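Local coordinates for protein GTP cyclohydrolase 1 type 2 homolog (Staphylococcus aureus subsp. aureus, PDB 3LNL) that is of unknown function but, as a metal-binding NIF3-family protein, forms a capped, toroid-shaped homohexamer whose subunits hold a dinuclear zinc centre, at residues B[45-49]-B[66-70]; B[337-341]-B[357-362]; B[26-32]-B[70-74]. The protein carries 2 engineered substitutions. One frame throughout, in Å; residues are numbered along the deposited sequence.

All three contacts reach one mixed five-strand sheet, at different places across it. Contact 1 is wholly buried: it joins the neighbouring strands 43-46 and 64-67 and carries two zinc ligands, so backbone bonds and metal-directed polar groups dominate. Contact 2, partly buried, lays helix 336-350 against the outermost strand 357-359 and works through lysine chains and water; it touches contact 1 where Thr45 OG1 meets Lys337 O and Thr45 O meets Ser360 N. Contact 3, also partly buried, lies towards the other outermost strand, 30-32. It shares Pro70 with contact 1 and mixes one amide bond with aliphatic and aromatic contacts near a subunit interface.

Contact 1 of 3, residues B[45-49]-B[66-70]; sequences TALDC and ISHHP. With ZN (zinc ion), chain G; ZN (zinc ion), chain F.
Leu47 O accepts two backbone N-H groups, from His69 N at 2.8 Å, nearly straight (168°), and weakly from His68 N. This pairing belongs to a beta-alpha-beta unit in which helix 51-60 joins parallel strands 43-46 and 64-67; the bridges of Thr45 with Ile66 and Ala46 with Ser67 precede it. His68 N is shared, since it also bonds Ala46 O at 3.0 Å. The chain then presents both histidines to the dinuclear zinc centre. His68 NE2 binds one zinc ion, with Asp106 and Glu333, and His69 NE2 binds the other at 2.2 Å, with His330 and Glu333; a water bridges the two metals. The His69 ring is held from two directions. Asp48 OD1 lies in the ring plane, 2.9 Å from ND1, although ND1 meets it from above the carboxylate plane. This second-shell bond orients the imidazole, while Asp48 OD2 bonds His312 of a neighbouring subunit. Over one face sits Leu47 CD1, 3.9 Å from the His69 ring centroid in a CH-pi contact; with CG anti to the backbone N (chi1 171°), the leucine runs alongside the histidine. CD1 also meets the edge of the His68 ring. At the backbone, His69 O receives the Ser67 hydroxyl, OG to O 2.6 Å, and a water that links it to Cys49 N, 2.8 Å from each.

Contact 2 of 3, residues B[337-341]-B[357-362]; sequences KEGLK and VEASTI
Lys337 opens the contact by setting its CB 4.0 Å from Ala359 CB, where helix 336-350 lies against the outermost strand 357-359 of the sheet. The two segments run almost antiparallel, at 164°, with their axes 7.3 Å apart. Beyond CB the lysine chain travels along the strand towards its C-terminal end and bends at chi3 (-61°), which brings NZ to the backbone past the strand. There NZ bonds Ser360 O at 2.9 Å, approaching from above the carbonyl plane; Ile362 O is also near, but at a poor angle for a bond. The turn that offers these carbonyls is an ST turn, in which Ile362 N bonds Ser360 OG at 3.2 Å, and that hydroxyl is held in addition by Glu56.

Glu338, on the exposed side, curls back at chi2, so that its carboxylate meets the methyl of Ala359, CD to CB 3.5 Å. A water bonded to Ser360 O makes a further, weak link to Glu338 OE1. One turn after Lys337, Lys341 stretches out over the strand. Its CG packs on Val357 CG1 at 3.9 Å, the two side chains passing in opposite senses. Farther along, CE passes Val357 O, and NZ ends on a water, 2.6 Å away, that also accepts from Ala359 N. Strand alternation sorts the rest: Val357 and Ala359 face the helix, whereas Glu358 turns away to a salt bridge with Lys60.

Both lysines thus pack through their methylenes, while their ammonium groups meet a backbone carbonyl or water; the carbonyl dipole of Ser360 probably helps to stabilise the buried charge of Lys337.

Contact 3 of 3, residues B[26-32]-B[70-74]; sequences WDNVGLL and PLIFK
Asn28 and Ile72 supply the hydrogen bond of this contact, which ties the loop leading into strand 30-32, at one margin of the mixed sheet of the NIF3 fold, to the loop that follows strand 64-67. Asn28 ND2 reaches Ile72 O at 2.7 Å, almost straight (168°). The oxygen lies in the plane of the amide, yet ND2 stands above the carbonyl plane. A chi1 of -165° swings the Asn28 amide away from its own backbone N and across to the second loop, and ND2 has a further acceptor, Thr77 O of another neighbouring subunit, so one amide nitrogen joins two loops of its own chain to a neighbour. Within the first loop, Asp27 OD1 takes Asn28 N at 2.8 Å and also His102 ND1, while OD2 bonds Thr103; the carboxylate is therefore fixed on both oxygens.

The aliphatic contacts gather about Pro70. Leu32 CD1 lies 3.6 Å from Pro70 CB and equally far, 3.6 Å, from Ile72 O, so the methyl touches both the proline ring and the backbone two residues on. Pro70 CB also presses close to Asn28 O, at 3.3 Å, and that buried carbonyl oxygen has no polar partner in the model.

The aromatic pair stands at the exposed end. Trp26 and Phe73 touch along their rims with planes 84° apart, so there is no stacking over either face; the centroids of the Trp26 six-membered ring and the Phe73 ring are 5.8 Å apart. A molecule probably from the crystallisation liquor lies close to the tryptophan. The tightest point between the two rings is Trp26 CE3 against Phe73 CZ, at 3.5 Å.

Contact 1 of 3, residues B[45-49]-B[66-70]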
ATOM      1  N   THR B  45     -13.029   4.974 -38.337  1.00 11.84           N
ATOM      2  CA  THR B  45     -12.331   4.107 -37.365  1.00 12.10           C
ATOM      3  C   THR B  45     -10.793   4.214 -37.439  1.00 12.82           C
ATOM      4  O   THR B  45     -10.228   4.461 -38.506  1.00 12.03           O
ATOM      5  CB  THR B  45     -12.755   2.626 -37.502  1.00 12.30           C
ATOM      6  OG1 THR B  45     -12.240   2.078 -38.742  1.00 11.66           O
ATOM      7  CG2 THR B  45     -14.301   2.495 -37.429  1.00 11.58           C
ATOM      8  N   ALA B  46     -10.139   4.066 -36.275  1.00 13.11           N
ATOM      9  CA  ALA B  46      -8.728   4.329 -36.155  1.00 13.97           C
ATOM     10  C   ALA B  46      -8.147   3.436 -35.042  1.00 13.94           C
ATOM     11  O   ALA B  46      -8.898   3.022 -34.146  1.00 13.53           O
ATOM     12  CB  ALA B  46      -8.512   5.803 -35.830  1.00 13.60           C
ATOM     13  N   LEU B  47      -6.837   3.152 -35.101  1.00 11.72           N
ATOM     14  CA  LEU B  47      -6.174   2.518 -33.976  1.00 12.00           C
ATOM     15  C   LEU B  47      -5.793   3.599 -32.961  1.00 11.19           C
ATOM     16  O   LEU B  47      -6.207   3.555 -31.778  1.00 12.49           O
ATOM     17  CB  LEU B  47      -4.932   1.719 -34.446  1.00 11.89           C
ATOM     18  CG  LEU B  47      -3.976   1.159 -33.412  1.00 12.71           C
ATOM     19  CD1 LEU B  47      -4.764   0.201 -32.469  1.00 14.44           C
ATOM     20  CD2 LEU B  47      -2.755   0.437 -34.059  1.00  8.39           C
ATOM     21  N   ASP B  48      -5.003   4.562 -33.421  1.00 11.01           N
ATOM     22  CA  ASP B  48      -4.574   5.705 -32.664  1.00 11.98           C
ATOM     23  C   ASP B  48      -5.109   6.924 -33.415  1.00 12.82           C
ATOM     24  O   ASP B  48      -4.949   7.014 -34.654  1.00 11.87           O
ATOM     25  CB  ASP B  48      -3.049   5.815 -32.630  1.00 12.56           C
ATOM     26  CG  ASP B  48      -2.421   4.793 -31.669  1.00 15.11           C
ATOM     27  OD1 ASP B  48      -2.701   4.892 -30.475  1.00 17.69           O
ATOM     28  OD2 ASP B  48      -1.634   3.953 -32.118  1.00 14.49           O
ATOM     29  N   CYS B  49      -5.696   7.852 -32.652  1.00 12.45           N
ATOM     30  CA  CYS B  49      -6.228   9.107 -33.226  1.00 12.13           C
ATOM     31  C   CYS B  49      -5.108  10.135 -33.295  1.00 12.34           C
ATOM     32  O   CYS B  49      -4.938  10.917 -32.365  1.00 12.87           O
ATOM     33  CB  CYS B  49      -7.337   9.648 -32.373  1.00 12.49           C
ATOM     34  SG  CYS B  49      -8.088  11.130 -33.142  1.00 14.92           S
ATOM     35  N   ILE B  66     -13.929   6.847 -33.980  1.00 11.39           N
ATOM     36  CA  ILE B  66     -13.821   5.797 -32.987  1.00 11.98           C
ATOM     37  C   ILE B  66     -12.412   5.152 -33.068  1.00 12.84           C
ATOM     38  O   ILE B  66     -12.059   4.518 -34.072  1.00 12.07           O
ATOM     39  CB  ILE B  66     -14.856   4.684 -33.196  1.00 11.47           C
ATOM     40  CG1 ILE B  66     -16.281   5.223 -33.170  1.00 12.61           C
ATOM     41  CG2 ILE B  66     -14.679   3.608 -32.024  1.00  9.79           C
ATOM     42  CD1 ILE B  66     -17.362   4.181 -33.519  1.00 14.24           C
ATOM     43  N   SER B  67     -11.620   5.313 -32.013  1.00 12.95           N
ATOM     44  CA  SER B  67     -10.297   4.740 -31.967  1.00 13.46           C
ATOM     45  C   SER B  67     -10.293   3.569 -30.997  1.00 13.31           C
ATOM     46  O   SER B  67     -11.191   3.448 -30.160  1.00 14.59           O
ATOM     47  CB  SER B  67      -9.243   5.795 -31.547  1.00 13.39           C
ATOM     48  OG  SER B  67      -9.375   6.139 -30.156  1.00 14.06           O
ATOM     49  N   HIS B  68      -9.300   2.692 -31.145  1.00 12.94           N
ATOM     50  CA  HIS B  68      -9.066   1.656 -30.172  1.00 13.30           C
ATOM     51  C   HIS B  68      -8.337   2.252 -28.963  1.00 12.33           C
ATOM     52  O   HIS B  68      -8.829   2.195 -27.837  1.00 13.54           O
ATOM     53  CB  HIS B  68      -8.255   0.513 -30.766  1.00 13.37           C
ATOM     54  CG  HIS B  68      -8.034  -0.624 -29.829  1.00 12.48           C
ATOM     55  ND1 HIS B  68      -9.031  -1.142 -29.035  1.00 12.13           N
ATOM     56  CD2 HIS B  68      -6.925  -1.346 -29.553  1.00 15.46           C
ATOM     57  CE1 HIS B  68      -8.557  -2.173 -28.360  1.00 15.27           C
ATOM     58  NE2 HIS B  68      -7.251  -2.249 -28.561  1.00 15.16           N
ATOM     59  N   HIS B  69      -7.204   2.886 -29.207  1.00 11.53           N
ATOM     60  CA  HIS B  69      -6.412   3.426 -28.129  1.00 11.31           C
ATOM     61  C   HIS B  69      -7.016   4.764 -27.682  1.00 11.77           C
ATOM     62  O   HIS B  69      -7.364   5.598 -28.525  1.00 12.49           O
ATOM     63  CB  HIS B  69      -4.976   3.608 -28.535  1.00 11.12           C
ATOM     64  CG  HIS B  69      -4.239   2.317 -28.746  1.00 10.43           C
ATOM     65  ND1 HIS B  69      -3.187   2.205 -29.633  1.00 10.66           N
ATOM     66  CD2 HIS B  69      -4.410   1.094 -28.207  1.00 10.84           C
ATOM     67  CE1 HIS B  69      -2.734   0.963 -29.611  1.00 13.94           C
ATOM     68  NE2 HIS B  69      -3.401   0.287 -28.694  1.00 14.67           N
ATOM     69  N   PRO B  70      -7.101   4.987 -26.380  1.00 12.22           N
ATOM     70  CA  PRO B  70      -7.693   6.225 -25.876  1.00 13.20           C
ATOM     71  C   PRO B  70      -6.679   7.366 -25.997  1.00 14.33           C
ATOM     72  O   PRO B  70      -5.569   7.304 -25.482  1.00 14.46           O
ATOM     73  CB  PRO B  70      -8.028   5.879 -24.407  1.00 13.18           C
ATOM     74  CG  PRO B  70      -7.125   4.803 -24.056  1.00 15.48           C
ATOM     75  CD  PRO B  70      -6.809   4.046 -25.296  1.00 12.47           C
TER
HETATM   76 ZN    ZN G 402      -5.881  -3.706 -27.602  0.50 23.93          ZN
HETATM   77 ZN    ZN F 401      -2.997  -1.679 -27.729  0.50 22.70          ZN
HETATM   78  O   HOH W   1      -5.827   7.520 -29.866  1.00 12.70           O
HETATM   79  O   HOH W   2      -2.461  -0.398 -25.968  1.00 10.50           O
HETATM   80  O   HOH W   3      -2.411  -3.301 -26.322  1.00 12.13           O
HETATM   81  O   HOH W   4      -4.873  -2.095 -26.736  1.00 12.36           O
HETATM   82  O   HOH W   5      -4.257  -4.672 -26.489  1.00 12.58           O

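Contact 2 of 3, residues B[337-341]-B[357-362]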
ATOM      1  N   LYS B 337      -9.409  -1.498 -37.501  1.00 12.27           N
ATOM      2  CA  LYS B 337     -10.018  -0.385 -38.215  1.00 11.54           C
ATOM      3  C   LYS B 337     -11.032  -0.950 -39.209  1.00 13.22           C
ATOM      4  O   LYS B 337     -12.204  -0.610 -39.184  1.00 12.75           O
ATOM      5  CB  LYS B 337      -8.947   0.463 -38.941  1.00 12.08           C
ATOM      6  CG  LYS B 337      -7.923   1.132 -38.003  1.00 13.39           C
ATOM      7  CD  LYS B 337      -6.981   2.068 -38.696  1.00 11.77           C
ATOM      8  CE  LYS B 337      -6.127   1.301 -39.767  1.00 12.96           C
ATOM      9  NZ  LYS B 337      -5.158   2.263 -40.302  1.00 12.49           N
ATOM     10  N   GLU B 338     -10.576  -1.818 -40.104  1.00 13.25           N
ATOM     11  CA  GLU B 338     -11.472  -2.504 -41.016  1.00 14.09           C
ATOM     12  C   GLU B 338     -12.425  -3.427 -40.274  1.00 13.67           C
ATOM     13  O   GLU B 338     -13.591  -3.513 -40.628  1.00 13.52           O
ATOM     14  CB  GLU B 338     -10.718  -3.333 -42.072  1.00 15.48           C
ATOM     15  CG  GLU B 338      -9.886  -2.488 -43.071  1.00 17.55           C
ATOM     16  CD  GLU B 338     -10.707  -1.673 -44.073  1.00 22.03           C
ATOM     17  OE1 GLU B 338     -10.065  -0.900 -44.823  1.00 26.18           O
ATOM     18  OE2 GLU B 338     -11.953  -1.780 -44.118  1.00 22.20           O
ATOM     19  N   GLY B 339     -11.953  -4.091 -39.229  1.00 13.32           N
ATOM     20  CA  GLY B 339     -12.841  -4.989 -38.506  1.00 12.74           C
ATOM     21  C   GLY B 339     -13.996  -4.247 -37.843  1.00 12.28           C
ATOM     22  O   GLY B 339     -15.138  -4.708 -37.857  1.00 10.58           O
ATOM     23  N   LEU B 340     -13.701  -3.126 -37.213  1.00 11.85           N
ATOM     24  CA  LEU B 340     -14.740  -2.375 -36.529  1.00 12.71           C
ATOM     25  C   LEU B 340     -15.653  -1.675 -37.546  1.00 13.14           C
ATOM     26  O   LEU B 340     -16.885  -1.578 -37.324  1.00 14.08           O
ATOM     27  CB  LEU B 340     -14.158  -1.353 -35.559  1.00 12.92           C
ATOM     28  CG  LEU B 340     -15.172  -0.498 -34.779  1.00 14.21           C
ATOM     29  CD1 LEU B 340     -16.097  -1.438 -33.840  1.00 13.64           C
ATOM     30  CD2 LEU B 340     -14.383   0.592 -33.962  1.00 11.41           C
ATOM     31  N   LYS B 341     -15.082  -1.245 -38.675  1.00 12.34           N
ATOM     32  CA  LYS B 341     -15.888  -0.703 -39.757  1.00 12.99           C
ATOM     33  C   LYS B 341     -16.926  -1.723 -40.200  1.00 13.56           C
ATOM     34  O   LYS B 341     -18.094  -1.387 -40.352  1.00 11.43           O
ATOM     35  CB  LYS B 341     -15.070  -0.277 -40.955  1.00 14.73           C
ATOM     36  CG  LYS B 341     -15.972  -0.004 -42.222  1.00 16.88           C
ATOM     37  CD  LYS B 341     -15.258  -0.152 -43.489  1.00 22.18           C
ATOM     38  CE  LYS B 341     -16.170   0.132 -44.676  1.00 25.42           C
ATOM     39  NZ  LYS B 341     -15.386   0.569 -45.864  1.00 31.90           N
ATOM     40  N   VAL B 357     -19.445   4.738 -42.693  1.00 13.76           N
ATOM     41  CA  VAL B 357     -18.371   4.355 -41.836  1.00 13.77           C
ATOM     42  C   VAL B 357     -17.188   4.025 -42.749  1.00 14.53           C
ATOM     43  O   VAL B 357     -17.367   3.379 -43.787  1.00 13.36           O
ATOM     44  CB  VAL B 357     -18.749   3.139 -40.992  1.00 14.10           C
ATOM     45  CG1 VAL B 357     -17.601   2.785 -40.031  1.00 11.83           C
ATOM     46  CG2 VAL B 357     -20.075   3.371 -40.220  1.00 14.67           C
ATOM     47  N   GLU B 358     -16.005   4.524 -42.410  1.00 12.96           N
ATOM     48  CA  GLU B 358     -14.801   4.199 -43.194  1.00 13.37           C
ATOM     49  C   GLU B 358     -13.698   3.896 -42.224  1.00 12.81           C
ATOM     50  O   GLU B 358     -13.592   4.534 -41.173  1.00 11.63           O
ATOM     51  CB  GLU B 358     -14.389   5.396 -44.060  1.00 14.43           C
ATOM     52  CG  GLU B 358     -15.283   5.644 -45.250  1.00 19.32           C
ATOM     53  CD  GLU B 358     -14.722   6.743 -46.133  1.00 26.13           C
ATOM     54  OE1 GLU B 358     -13.516   6.721 -46.440  1.00 30.36           O
ATOM     55  OE2 GLU B 358     -15.470   7.690 -46.450  1.00 34.29           O
ATOM     56  N   ALA B 359     -12.861   2.939 -42.574  1.00 12.49           N
ATOM     57  CA  ALA B 359     -11.667   2.658 -41.837  1.00 13.68           C
ATOM     58  C   ALA B 359     -10.562   3.668 -42.290  1.00 14.06           C
ATOM     59  O   ALA B 359     -10.358   3.835 -43.493  1.00 13.97           O
ATOM     60  CB  ALA B 359     -11.253   1.238 -42.141  1.00 14.16           C
ATOM     61  N   SER B 360      -9.943   4.392 -41.361  1.00 12.90           N
ATOM     62  CA  SER B 360      -8.801   5.267 -41.699  1.00 13.32           C
ATOM     63  C   SER B 360      -7.718   4.457 -42.394  1.00 14.39           C
ATOM     64  O   SER B 360      -7.334   3.391 -41.935  1.00 14.25           O
ATOM     65  CB  SER B 360      -8.161   5.921 -40.450  1.00 13.37           C
ATOM     66  OG  SER B 360      -6.938   6.612 -40.806  1.00 12.83           O
ATOM     67  N   THR B 361      -7.260   4.978 -43.521  1.00 16.45           N
ATOM     68  CA  THR B 361      -6.237   4.361 -44.342  1.00 18.05           C
ATOM     69  C   THR B 361      -4.835   4.756 -43.905  1.00 17.74           C
ATOM     70  O   THR B 361      -3.861   4.240 -44.436  1.00 20.13           O
ATOM     71  CB  THR B 361      -6.395   4.840 -45.836  1.00 18.72           C
ATOM     72  OG1 THR B 361      -6.246   6.287 -45.894  1.00 19.91           O
ATOM     73  CG2 THR B 361      -7.787   4.508 -46.374  1.00 21.48           C
ATOM     74  N   ILE B 362      -4.705   5.686 -42.969  1.00 16.90           N
ATOM     75  CA  ILE B 362      -3.381   6.162 -42.599  1.00 15.99           C
ATOM     76  C   ILE B 362      -2.604   5.097 -41.794  1.00 15.52           C
ATOM     77  O   ILE B 362      -3.097   4.577 -40.819  1.00 13.08           O
ATOM     78  CB  ILE B 362      -3.494   7.487 -41.856  1.00 15.64           C
ATOM     79  CG1 ILE B 362      -4.041   8.546 -42.854  1.00 20.48           C
ATOM     80  CG2 ILE B 362      -2.074   7.940 -41.292  1.00 15.61           C
ATOM     81  CD1 ILE B 362      -4.534   9.700 -42.217  1.00 20.46           C
TER
HETATM   82  O   HOH W   6      -7.802   0.693 -42.977  1.00 35.13           O
HETATM   83  O   HOH W   7     -13.271   1.944 -45.159  1.00 17.41           O

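Contact 3 of 3, residues B[26-32]-B[70-74]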
ATOM      1  N   TRP B  26      -8.893   0.218 -14.910  1.00 20.39           N
ATOM      2  CA  TRP B  26      -7.902   1.274 -15.155  1.00 19.55           C
ATOM      3  C   TRP B  26      -8.071   2.001 -16.511  1.00 18.88           C
ATOM      4  O   TRP B  26      -7.395   2.979 -16.742  1.00 17.26           O
ATOM      5  CB  TRP B  26      -6.451   0.735 -15.067  1.00 21.34           C
ATOM      6  CG  TRP B  26      -6.218  -0.482 -15.903  1.00 21.11           C
ATOM      7  CD1 TRP B  26      -6.215  -1.782 -15.468  1.00 21.48           C
ATOM      8  CD2 TRP B  26      -5.981  -0.528 -17.328  1.00 22.64           C
ATOM      9  NE1 TRP B  26      -6.015  -2.638 -16.551  1.00 23.07           N
ATOM     10  CE2 TRP B  26      -5.857  -1.898 -17.691  1.00 23.33           C
ATOM     11  CE3 TRP B  26      -5.869   0.433 -18.314  1.00 23.19           C
ATOM     12  CZ2 TRP B  26      -5.648  -2.305 -18.989  1.00 24.90           C
ATOM     13  CZ3 TRP B  26      -5.648   0.017 -19.629  1.00 25.39           C
ATOM     14  CH2 TRP B  26      -5.532  -1.345 -19.943  1.00 25.40           C
ATOM     15  N   ASP B  27      -8.903   1.479 -17.423  1.00 16.17           N
ATOM     16  CA  ASP B  27      -8.943   1.973 -18.787  1.00 15.31           C
ATOM     17  C   ASP B  27      -9.774   3.273 -18.844  1.00 15.68           C
ATOM     18  O   ASP B  27     -10.436   3.656 -17.852  1.00 16.51           O
ATOM     19  CB  ASP B  27      -9.571   0.901 -19.678  1.00 15.33           C
ATOM     20  CG  ASP B  27      -9.163   0.992 -21.113  1.00 13.87           C
ATOM     21  OD1 ASP B  27      -8.470   1.942 -21.527  1.00 15.11           O
ATOM     22  OD2 ASP B  27      -9.596   0.068 -21.871  1.00 13.22           O
ATOM     23  N   ASN B  28      -9.682   3.963 -19.968  1.00 14.57           N
ATOM     24  CA  ASN B  28     -10.445   5.168 -20.215  1.00 14.65           C
ATOM     25  C   ASN B  28     -11.216   5.011 -21.510  1.00 13.59           C
ATOM     26  O   ASN B  28     -10.656   5.189 -22.597  1.00 15.94           O
ATOM     27  CB  ASN B  28      -9.507   6.354 -20.252  1.00 13.88           C
ATOM     28  CG  ASN B  28     -10.250   7.677 -20.141  1.00 18.14           C
ATOM     29  OD1 ASN B  28     -11.270   7.742 -19.490  1.00 17.16           O
ATOM     30  ND2 ASN B  28      -9.769   8.710 -20.825  1.00 16.62           N
ATOM     31  N   VAL B  29     -12.496   4.641 -21.409  1.00 13.39           N
ATOM     32  CA  VAL B  29     -13.286   4.271 -22.597  1.00 12.99           C
ATOM     33  C   VAL B  29     -14.553   5.075 -22.741  1.00 13.90           C
ATOM     34  O   VAL B  29     -14.998   5.750 -21.795  1.00 13.30           O
ATOM     35  CB  VAL B  29     -13.591   2.741 -22.680  1.00 13.59           C
ATOM     36  CG1 VAL B  29     -12.286   1.921 -22.836  1.00 12.12           C
ATOM     37  CG2 VAL B  29     -14.388   2.251 -21.490  1.00 13.47           C
ATOM     38  N   GLY B  30     -15.117   5.061 -23.940  1.00 12.25           N
ATOM     39  CA  GLY B  30     -16.343   5.774 -24.190  1.00 12.12           C
ATOM     40  C   GLY B  30     -16.117   7.093 -24.885  1.00 11.36           C
ATOM     41  O   GLY B  30     -15.134   7.263 -25.619  1.00 12.96           O
ATOM     42  N   LEU B  31     -17.041   8.028 -24.693  1.00 11.62           N
ATOM     43  CA  LEU B  31     -16.921   9.366 -25.348  1.00 11.70           C
ATOM     44  C   LEU B  31     -15.852  10.142 -24.589  1.00 11.92           C
ATOM     45  O   LEU B  31     -16.079  10.530 -23.468  1.00 13.48           O
ATOM     46  CB  LEU B  31     -18.256  10.123 -25.315  1.00 10.39           C
ATOM     47  CG  LEU B  31     -18.256  11.493 -25.991  1.00 11.26           C
ATOM     48  CD1 LEU B  31     -17.909  11.350 -27.458  1.00  9.22           C
ATOM     49  CD2 LEU B  31     -19.604  12.232 -25.775  1.00  9.40           C
ATOM     50  N   LEU B  32     -14.679  10.327 -25.180  1.00 11.56           N
ATOM     51  CA  LEU B  32     -13.583  11.010 -24.486  1.00 11.50           C
ATOM     52  C   LEU B  32     -13.629  12.502 -24.774  1.00 12.20           C
ATOM     53  O   LEU B  32     -13.254  13.321 -23.938  1.00 13.01           O
ATOM     54  CB  LEU B  32     -12.222  10.466 -24.933  1.00 12.08           C
ATOM     55  CG  LEU B  32     -11.971   8.965 -24.589  1.00 14.15           C
ATOM     56  CD1 LEU B  32     -10.467   8.556 -24.711  1.00 12.76           C
ATOM     57  CD2 LEU B  32     -12.554   8.632 -23.170  1.00 11.67           C
ATOM     58  N   PRO B  70      -7.101   4.987 -26.380  1.00 12.22           N
ATOM     59  CA  PRO B  70      -7.693   6.225 -25.876  1.00 13.20           C
ATOM     60  C   PRO B  70      -6.679   7.366 -25.997  1.00 14.33           C
ATOM     61  O   PRO B  70      -5.569   7.304 -25.482  1.00 14.46           O
ATOM     62  CB  PRO B  70      -8.028   5.879 -24.407  1.00 13.18           C
ATOM     63  CG  PRO B  70      -7.125   4.803 -24.056  1.00 15.48           C
ATOM     64  CD  PRO B  70      -6.809   4.046 -25.296  1.00 12.47           C
ATOM     65  N   LEU B  71      -7.061   8.437 -26.676  1.00 16.05           N
ATOM     66  CA  LEU B  71      -6.162   9.548 -26.887  1.00 15.89           C
ATOM     67  C   LEU B  71      -5.850  10.208 -25.540  1.00 17.56           C
ATOM     68  O   LEU B  71      -4.755  10.756 -25.351  1.00 17.00           O
ATOM     69  CB  LEU B  71      -6.812  10.552 -27.819  1.00 15.22           C
ATOM     70  CG  LEU B  71      -6.053  11.816 -28.214  1.00 14.37           C
ATOM     71  CD1 LEU B  71      -4.717  11.450 -28.948  1.00 13.40           C
ATOM     72  CD2 LEU B  71      -6.930  12.741 -29.049  1.00  9.42           C
ATOM     73  N   ILE B  72      -6.835  10.207 -24.655  1.00 17.53           N
ATOM     74  CA  ILE B  72      -6.634  10.666 -23.270  1.00 19.53           C
ATOM     75  C   ILE B  72      -6.650   9.420 -22.435  1.00 21.25           C
ATOM     76  O   ILE B  72      -7.633   8.685 -22.440  1.00 20.09           O
ATOM     77  CB  ILE B  72      -7.714  11.635 -22.788  1.00 19.00           C
ATOM     78  CG1 ILE B  72      -7.715  12.899 -23.648  1.00 19.44           C
ATOM     79  CG2 ILE B  72      -7.491  12.014 -21.236  1.00 19.41           C
ATOM     80  CD1 ILE B  72      -8.969  13.803 -23.410  1.00 19.15           C
ATOM     81  N   PHE B  73      -5.539   9.128 -21.788  1.00 24.61           N
ATOM     82  CA  PHE B  73      -5.457   7.928 -20.970  1.00 28.68           C
ATOM     83  C   PHE B  73      -5.286   8.327 -19.536  1.00 30.96           C
ATOM     84  O   PHE B  73      -6.241   8.277 -18.775  1.00 32.94           O
ATOM     85  CB  PHE B  73      -4.383   6.974 -21.471  1.00 28.94           C
ATOM     86  CG  PHE B  73      -4.300   5.723 -20.691  1.00 32.85           C
ATOM     87  CD1 PHE B  73      -5.421   4.904 -20.530  1.00 37.37           C
ATOM     88  CD2 PHE B  73      -3.099   5.340 -20.099  1.00 39.21           C
ATOM     89  CE1 PHE B  73      -5.361   3.745 -19.793  1.00 39.83           C
ATOM     90  CE2 PHE B  73      -3.020   4.146 -19.321  1.00 41.51           C
ATOM     91  CZ  PHE B  73      -4.148   3.362 -19.165  1.00 42.21           C
ATOM     92  N   LYS B  74      -4.117   8.787 -19.148  1.00 33.22           N
ATOM     93  CA  LYS B  74      -4.034   9.385 -17.836  1.00 35.26           C
ATOM     94  C   LYS B  74      -4.468  10.849 -18.032  1.00 35.52           C
ATOM     95  O   LYS B  74      -4.253  11.466 -19.078  1.00 36.61           O
ATOM     96  CB  LYS B  74      -2.642   9.183 -17.230  1.00 35.64           C
ATOM     97  CG  LYS B  74      -2.306   7.688 -17.143  1.00 39.67           C
ATOM     98  CD  LYS B  74      -1.620   7.258 -15.841  1.00 45.86           C
ATOM     99  CE  LYS B  74      -1.737   5.730 -15.586  1.00 48.52           C
ATOM    100  NZ  LYS B  74      -0.944   4.871 -16.556  1.00 52.05           N
TER